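Local coordinates for protein 24-sterol C-methyltransferase (Haloferax volcanii, PDB 6F5Z) that is a putative SAM-dependent methyltransferase that binds S-adenosylhomocysteine and pairs with the activator protein Trm112, probably forming a holoenzyme active in translation, at residues B[30-36]-B[105-109]. Residues are numbered along the deposited sequence; the frame is centred on the assembly and turned at random.
Sequences ALARMPV and DHVWS
Leu31 CD2 sits over one face of the Trp108 indole, 3.5 Å from the centroid of the six-membered ring and 9° off its normal, which meets the geometry of a CH-pi contact. Trp108 CG lies anti to the backbone N, which carries the indole out from the strand to Ala30 and Leu31. Ala30 meets the same ring in its plane, its CB 3.7 Å from Trp108 CZ3. The sulfur contact is oblique: Met34 SD is 3.9 Å from Trp108 CE3, and its direction from the six-ring centroid makes 63° with the normal, a Met-aromatic pair.

Ala30 and Leu31, in the C-terminal part of helix 16-33, and Met34 in the loop that follows pack against strand 104-110, a central strand of the Rossmann-like methyltransferase sheet, hydrogen-bonded through its backbone to strands 41-45 and 134-140, which flank it. The Trp108 side chain comes to about 5 Å (nearest atoms) from the bound S-adenosylhomocysteine.

Van der Waals contacts continue towards His106. A bend at chi3 (74°) turns the Met34 methyl so that CE lies 3.7 Å from His106 CB. Pro35, centre of an inverse gamma turn, brings CG within 3.9 Å of His106 NE2, while Val36 CA approaches His106 CE1 at 4.0 Å. Beyond the pair, Pro35 packs on Ala180 of a second subunit.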
loop_
_atom_site.group_PDB
_atom_site.type_symbol
_atom_site.label_atom_id
_atom_site.label_comp_id
_atom_site.label_asym_id
_atom_site.label_seq_id
_atom_site.Cartn_x
_atom_site.Cartn_y
_atom_site.Cartn_z
ATOM N N ALA B 30 2.706 -8.843 -5.210
ATOM C CA ALA B 30 1.586 -8.287 -4.430
ATOM C C ALA B 30 1.576 -8.909 -3.023
ATOM O O ALA B 30 1.396 -8.208 -2.031
ATOM C CB ALA B 30 0.262 -8.576 -5.129
ATOM N N LEU B 31 1.811 -10.231 -2.920
ATOM C CA LEU B 31 1.816 -10.899 -1.623
ATOM C C LEU B 31 2.912 -10.341 -0.734
ATOM O O LEU B 31 2.718 -10.176 0.482
ATOM C CB LEU B 31 2.031 -12.412 -1.790
ATOM C CG LEU B 31 0.833 -13.105 -2.409
ATOM C CD1 LEU B 31 1.214 -14.483 -3.017
ATOM C CD2 LEU B 31 -0.288 -13.280 -1.398
ATOM N N ALA B 32 4.069 -10.012 -1.349
ATOM C CA ALA B 32 5.197 -9.519 -0.557
ATOM C C ALA B 32 4.900 -8.181 0.085
ATOM O O ALA B 32 5.603 -7.828 1.048
ATOM C CB ALA B 32 6.447 -9.403 -1.412
ATOM N N ARG B 33 3.904 -7.444 -0.423
ATOM C CA ARG B 33 3.567 -6.114 0.096
ATOM C C ARG B 33 2.685 -6.237 1.331
ATOM O O ARG B 33 2.549 -5.226 2.063
ATOM C CB ARG B 33 2.803 -5.302 -0.982
ATOM C CG ARG B 33 3.695 -4.938 -2.132
ATOM C CD ARG B 33 2.972 -4.202 -3.241
ATOM N NE ARG B 33 3.820 -4.108 -4.432
ATOM C CZ ARG B 33 3.602 -3.279 -5.446
ATOM N NH1 ARG B 33 2.574 -2.445 -5.422
ATOM N NH2 ARG B 33 4.402 -3.295 -6.507
ATOM N N MET B 34 1.975 -7.392 1.520
ATOM C CA MET B 34 0.972 -7.485 2.583
ATOM C C MET B 34 1.585 -7.285 3.948
ATOM O O MET B 34 2.606 -7.911 4.258
ATOM C CB MET B 34 0.196 -8.805 2.503
ATOM C CG MET B 34 -0.591 -8.882 1.259
ATOM S SD MET B 34 -1.647 -10.365 1.232
ATOM C CE MET B 34 -2.964 -9.903 2.427
ATOM N N PRO B 35 0.949 -6.436 4.788
ATOM C CA PRO B 35 1.537 -6.119 6.108
ATOM C C PRO B 35 1.177 -7.150 7.172
ATOM O O PRO B 35 0.647 -6.831 8.238
ATOM C CB PRO B 35 0.882 -4.766 6.415
ATOM C CG PRO B 35 -0.449 -4.899 5.834
ATOM C CD PRO B 35 -0.276 -5.644 4.532
ATOM N N VAL B 36 1.448 -8.412 6.856
ATOM C CA VAL B 36 1.147 -9.521 7.759
ATOM C C VAL B 36 2.076 -9.520 8.939
ATOM O O VAL B 36 3.297 -9.388 8.769
ATOM C CB VAL B 36 1.346 -10.841 6.954
ATOM C CG1 VAL B 36 1.328 -12.068 7.874
ATOM C CG2 VAL B 36 0.294 -10.964 5.862
ATOM N N ASP B 105 -7.766 -10.939 9.800
ATOM C CA ASP B 105 -6.774 -9.857 9.756
ATOM C C ASP B 105 -6.578 -9.297 8.353
ATOM O O ASP B 105 -6.396 -8.085 8.213
ATOM C CB ASP B 105 -5.432 -10.335 10.321
ATOM C CG ASP B 105 -5.526 -10.717 11.799
ATOM O OD1 ASP B 105 -5.820 -9.829 12.619
ATOM O OD2 ASP B 105 -5.462 -11.921 12.108
ATOM N N HIS B 106 -6.546 -10.183 7.318
ATOM C CA HIS B 106 -6.381 -9.703 5.948
ATOM C C HIS B 106 -7.108 -10.619 4.989
ATOM O O HIS B 106 -7.292 -11.814 5.275
ATOM C CB HIS B 106 -4.905 -9.662 5.516
ATOM C CG HIS B 106 -4.037 -8.872 6.426
ATOM N ND1 HIS B 106 -3.303 -9.482 7.452
ATOM C CD2 HIS B 106 -3.871 -7.536 6.484
ATOM C CE1 HIS B 106 -2.710 -8.485 8.088
ATOM N NE2 HIS B 106 -3.020 -7.299 7.570
ATOM N N VAL B 107 -7.540 -10.038 3.864
ATOM C CA VAL B 107 -8.186 -10.827 2.796
ATOM C C VAL B 107 -7.341 -10.596 1.540
ATOM O O VAL B 107 -6.949 -9.463 1.227
ATOM C CB VAL B 107 -9.641 -10.336 2.559
ATOM C CG1 VAL B 107 -10.278 -11.036 1.351
ATOM C CG2 VAL B 107 -10.493 -10.583 3.802
ATOM N N TRP B 108 -7.077 -11.693 0.808
ATOM C CA TRP B 108 -6.356 -11.697 -0.445
ATOM C C TRP B 108 -7.279 -12.263 -1.516
ATOM O O TRP B 108 -8.023 -13.208 -1.260
ATOM C CB TRP B 108 -5.149 -12.662 -0.327
ATOM C CG TRP B 108 -4.571 -13.104 -1.644
ATOM C CD1 TRP B 108 -4.899 -14.237 -2.344
ATOM C CD2 TRP B 108 -3.637 -12.377 -2.461
ATOM N NE1 TRP B 108 -4.175 -14.289 -3.532
ATOM C CE2 TRP B 108 -3.421 -13.139 -3.640
ATOM C CE3 TRP B 108 -2.962 -11.146 -2.309
ATOM C CZ2 TRP B 108 -2.486 -12.758 -4.608
ATOM C CZ3 TRP B 108 -2.067 -10.742 -3.292
ATOM C CH2 TRP B 108 -1.871 -11.531 -4.451
ATOM N N SER B 109 -7.212 -11.710 -2.720
ATOM C CA SER B 109 -7.891 -12.324 -3.844
ATOM C C SER B 109 -7.111 -12.030 -5.122
ATOM O O SER B 109 -6.803 -10.875 -5.413
ATOM C CB SER B 109 -9.341 -11.871 -3.925
ATOM O OG SER B 109 -10.000 -12.485 -5.024
#